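Local coordinates for uncharacterized protein (PDB 5HBA) that forms the globular C1q domain of zebrafish complement component C1qA, a trimer that probably recognises targets to start the classical complement pathway of innate immunity, at residues A[40-45]-A[50-55]. Residues are numbered along the deposited sequence; the frame is centred on the assembly and turned at random.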
ATOM      1  N   GLY A  40      12.859 -15.296   5.182  1.00 24.72           N
ATOM      2  CA  GLY A  40      11.682 -14.569   4.725  1.00 24.91           C
ATOM      3  C   GLY A  40      10.670 -14.243   5.814  1.00 24.81           C
ATOM      4  O   GLY A  40       9.582 -13.727   5.513  1.00 24.20           O
ATOM      5  N   TYR A  41      11.003 -14.533   7.074  1.00 24.20           N
ATOM      6  CA  TYR A  41      10.040 -14.314   8.166  1.00 27.15           C
ATOM      7  C   TYR A  41      10.304 -13.056   8.984  1.00 27.12           C
ATOM      8  O   TYR A  41      11.428 -12.823   9.432  1.00 27.23           O
ATOM      9  CB  TYR A  41      10.024 -15.481   9.172  1.00 27.95           C
ATOM     10  CG  TYR A  41       9.543 -16.816   8.659  1.00 28.18           C
ATOM     11  CD1 TYR A  41       8.230 -16.992   8.234  1.00 26.96           C
ATOM     12  CD2 TYR A  41      10.392 -17.921   8.657  1.00 27.26           C
ATOM     13  CE1 TYR A  41       7.789 -18.219   7.775  1.00 29.15           C
ATOM     14  CE2 TYR A  41       9.961 -19.150   8.205  1.00 29.96           C
ATOM     15  CZ  TYR A  41       8.660 -19.294   7.768  1.00 30.35           C
ATOM     16  OH  TYR A  41       8.223 -20.517   7.321  1.00 28.95           O
ATOM     17  N   PHE A  42       9.249 -12.279   9.214  1.00 23.77           N
ATOM     18  CA  PHE A  42       9.217 -11.365  10.345  1.00 24.77           C
ATOM     19  C   PHE A  42       8.797 -12.207  11.535  1.00 31.00           C
ATOM     20  O   PHE A  42       7.803 -12.928  11.457  1.00 28.21           O
ATOM     21  CB  PHE A  42       8.188 -10.256  10.135  1.00 27.31           C
ATOM     22  CG  PHE A  42       7.921  -9.436  11.367  1.00 25.75           C
ATOM     23  CD1 PHE A  42       8.717  -8.339  11.670  1.00 27.48           C
ATOM     24  CD2 PHE A  42       6.870  -9.756  12.217  1.00 27.75           C
ATOM     25  CE1 PHE A  42       8.474  -7.578  12.801  1.00 29.71           C
ATOM     26  CE2 PHE A  42       6.624  -8.999  13.355  1.00 28.23           C
ATOM     27  CZ  PHE A  42       7.431  -7.912  13.649  1.00 28.15           C
ATOM     28  N   THR A  43       9.551 -12.125  12.628  1.00 28.28           N
ATOM     29  CA  THR A  43       9.181 -12.801  13.869  1.00 27.78           C
ATOM     30  C   THR A  43       8.954 -11.766  14.965  1.00 28.19           C
ATOM     31  O   THR A  43       9.860 -11.018  15.326  1.00 30.45           O
ATOM     32  CB  THR A  43      10.272 -13.788  14.343  1.00 31.78           C
ATOM     33  OG1 THR A  43      10.448 -14.819  13.361  1.00 31.54           O
ATOM     34  CG2 THR A  43       9.869 -14.430  15.683  1.00 34.11           C
ATOM     35  N   CYS A  44       7.738 -11.737  15.494  1.00 27.82           N
ATOM     36  CA  CYS A  44       7.365 -10.783  16.530  1.00 28.62           C
ATOM     37  C   CYS A  44       8.153 -10.984  17.836  1.00 31.29           C
ATOM     38  O   CYS A  44       8.137 -12.076  18.418  1.00 31.27           O
ATOM     39  CB  CYS A  44       5.862 -10.910  16.806  1.00 29.62           C
ATOM     40  SG  CYS A  44       5.200  -9.752  18.033  1.00 30.70           S
ATOM     41  N   LYS A  45       8.842  -9.935  18.277  1.00 30.69           N
ATOM     42  CA  LYS A  45       9.449  -9.897  19.607  1.00 33.59           C
ATOM     43  C   LYS A  45       8.582  -9.052  20.535  1.00 33.91           C
ATOM     44  O   LYS A  45       8.434  -9.359  21.719  1.00 36.60           O
ATOM     45  CB  LYS A  45      10.859  -9.291  19.561  1.00 33.93           C
ATOM     46  CG  LYS A  45      11.928 -10.147  18.914  1.00 36.30           C
ATOM     47  CD  LYS A  45      13.295  -9.484  19.121  1.00 37.57           C
ATOM     48  CE  LYS A  45      14.211  -9.700  17.942  1.00 38.55           C
ATOM     49  NZ  LYS A  45      15.243  -8.634  17.891  1.00 40.47           N
ATOM     50  N   TYR A  50       0.230  -4.512  14.335  1.00 23.79           N
ATOM     51  CA  TYR A  50       1.236  -4.163  13.338  1.00 27.36           C
ATOM     52  C   TYR A  50       0.608  -3.815  12.001  1.00 26.25           C
ATOM     53  O   TYR A  50      -0.485  -4.286  11.692  1.00 25.07           O
ATOM     54  CB  TYR A  50       2.165  -5.357  13.116  1.00 24.97           C
ATOM     55  CG  TYR A  50       3.191  -5.572  14.201  1.00 25.72           C
ATOM     56  CD1 TYR A  50       2.852  -6.203  15.392  1.00 23.40           C
ATOM     57  CD2 TYR A  50       4.507  -5.159  14.022  1.00 25.64           C
ATOM     58  CE1 TYR A  50       3.801  -6.407  16.385  1.00 29.05           C
ATOM     59  CE2 TYR A  50       5.460  -5.357  15.001  1.00 27.53           C
ATOM     60  CZ  TYR A  50       5.100  -5.979  16.182  1.00 25.68           C
ATOM     61  OH  TYR A  50       6.062  -6.171  17.146  1.00 27.27           O
ATOM     62  N   TYR A  51       1.312  -3.021  11.195  1.00 21.26           N
ATOM     63  CA  TYR A  51       0.939  -2.872   9.794  1.00 22.67           C
ATOM     64  C   TYR A  51       1.967  -3.561   8.895  1.00 25.90           C
ATOM     65  O   TYR A  51       3.180  -3.398   9.079  1.00 21.89           O
ATOM     66  CB  TYR A  51       0.798  -1.390   9.406  1.00 27.40           C
ATOM     67  CG  TYR A  51       0.445  -1.189   7.949  1.00 25.91           C
ATOM     68  CD1 TYR A  51      -0.780  -1.611   7.452  1.00 26.74           C
ATOM     69  CD2 TYR A  51       1.345  -0.600   7.068  1.00 26.95           C
ATOM     70  CE1 TYR A  51      -1.106  -1.443   6.127  1.00 28.32           C
ATOM     71  CE2 TYR A  51       1.026  -0.421   5.736  1.00 26.95           C
ATOM     72  CZ  TYR A  51      -0.203  -0.841   5.277  1.00 28.91           C
ATOM     73  OH  TYR A  51      -0.522  -0.677   3.958  1.00 27.59           O
ATOM     74  N   PHE A  52       1.477  -4.332   7.928  1.00 25.24           N
ATOM     75  CA  PHE A  52       2.341  -4.986   6.942  1.00 24.70           C
ATOM     76  C   PHE A  52       1.859  -4.632   5.534  1.00 25.43           C
ATOM     77  O   PHE A  52       0.653  -4.531   5.294  1.00 24.05           O
ATOM     78  CB  PHE A  52       2.289  -6.509   7.107  1.00 23.89           C
ATOM     79  CG  PHE A  52       2.895  -7.009   8.385  1.00 27.38           C
ATOM     80  CD1 PHE A  52       4.253  -7.314   8.455  1.00 25.32           C
ATOM     81  CD2 PHE A  52       2.108  -7.204   9.514  1.00 26.69           C
ATOM     82  CE1 PHE A  52       4.815  -7.792   9.643  1.00 22.42           C
ATOM     83  CE2 PHE A  52       2.663  -7.677  10.696  1.00 25.39           C
ATOM     84  CZ  PHE A  52       4.019  -7.963  10.761  1.00 25.49           C
ATOM     85  N   VAL A  53       2.795  -4.459   4.608  1.00 23.27           N
ATOM     86  CA  VAL A  53       2.448  -4.173   3.217  1.00 22.79           C
ATOM     87  C   VAL A  53       3.575  -4.655   2.313  1.00 23.39           C
ATOM     88  O   VAL A  53       4.757  -4.583   2.680  1.00 20.63           O
ATOM     89  CB  VAL A  53       2.145  -2.661   2.995  1.00 25.42           C
ATOM     90  CG1 VAL A  53       3.414  -1.820   3.092  1.00 25.87           C
ATOM     91  CG2 VAL A  53       1.467  -2.424   1.641  1.00 23.89           C
ATOM     92  N   PHE A  54       3.213  -5.185   1.148  1.00 21.95           N
ATOM     93  CA  PHE A  54       4.220  -5.573   0.169  1.00 22.89           C
ATOM     94  C   PHE A  54       3.906  -4.995  -1.212  1.00 24.84           C
ATOM     95  O   PHE A  54       2.750  -4.670  -1.512  1.00 22.36           O
ATOM     96  CB  PHE A  54       4.343  -7.100   0.088  1.00 19.00           C
ATOM     97  CG  PHE A  54       3.123  -7.773  -0.462  1.00 21.45           C
ATOM     98  CD1 PHE A  54       2.967  -7.946  -1.833  1.00 23.67           C
ATOM     99  CD2 PHE A  54       2.127  -8.224   0.385  1.00 20.54           C
ATOM    100  CE1 PHE A  54       1.841  -8.543  -2.351  1.00 24.10           C
ATOM    101  CE2 PHE A  54       0.978  -8.834  -0.131  1.00 22.65           C
ATOM    102  CZ  PHE A  54       0.845  -8.998  -1.500  1.00 26.08           C
ATOM    103  N   HIS A  55       4.938  -4.892  -2.048  1.00 18.67           N
ATOM    104  CA  HIS A  55       4.776  -4.468  -3.445  1.00 26.43           C
ATOM    105  C   HIS A  55       5.670  -5.371  -4.278  1.00 24.29           C
ATOM    106  O   HIS A  55       6.893  -5.423  -4.061  1.00 23.17           O
ATOM    107  CB  HIS A  55       5.207  -3.005  -3.656  1.00 22.26           C
ATOM    108  CG  HIS A  55       4.660  -2.051  -2.646  1.00 21.60           C
ATOM    109  ND1 HIS A  55       3.375  -1.557  -2.682  1.00 21.33           N
ATOM    110  CD2 HIS A  55       5.253  -1.461  -1.566  1.00 24.47           C
ATOM    111  CE1 HIS A  55       3.187  -0.738  -1.676  1.00 24.10           C
ATOM    112  NE2 HIS A  55       4.296  -0.660  -0.975  1.00 19.11           N
TER
HETATM  113  O   HOH W   1       8.435  -7.291  17.268  1.00 31.89           O
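F42, Y50 and F52 meet in the hydrophobic core of the jelly-roll beta sandwich of the C1q domain, and they illustrate how two facing sheets can be joined by rings set edge to face. The F42 ring is central. F52 presents its edge to one face of this ring, the planes standing at 73°. Here F52 CZ lies 3.7 Å from F42 CD2. Toward Y50 the roles reverse: F42 offers its own edge to the tyrosine face in an offset edge-to-face contact, at a plane angle of 63°. F42 CZ comes within 3.5 Å of Y50 CE2. CG of F42 lies anti to the backbone N (chi1 169°), which carries the ring from strand 41-43 toward strand 48-59. With only a methyl group in place of this ring, as in an alanine here, the edge of F52 and the face of Y50 would probably lose their common partner. L98 touches all three rings, and F6 meets F42. Beside the cluster, C44 SG approaches the Y50 ring obliquely, 4.0 Å from Y50 CE1. Y50 OH hydrogen-bonds to the V46 carbonyl oxygen, and a water that accepts from K45 N donates to the same Y50 OH at 2.6 Å.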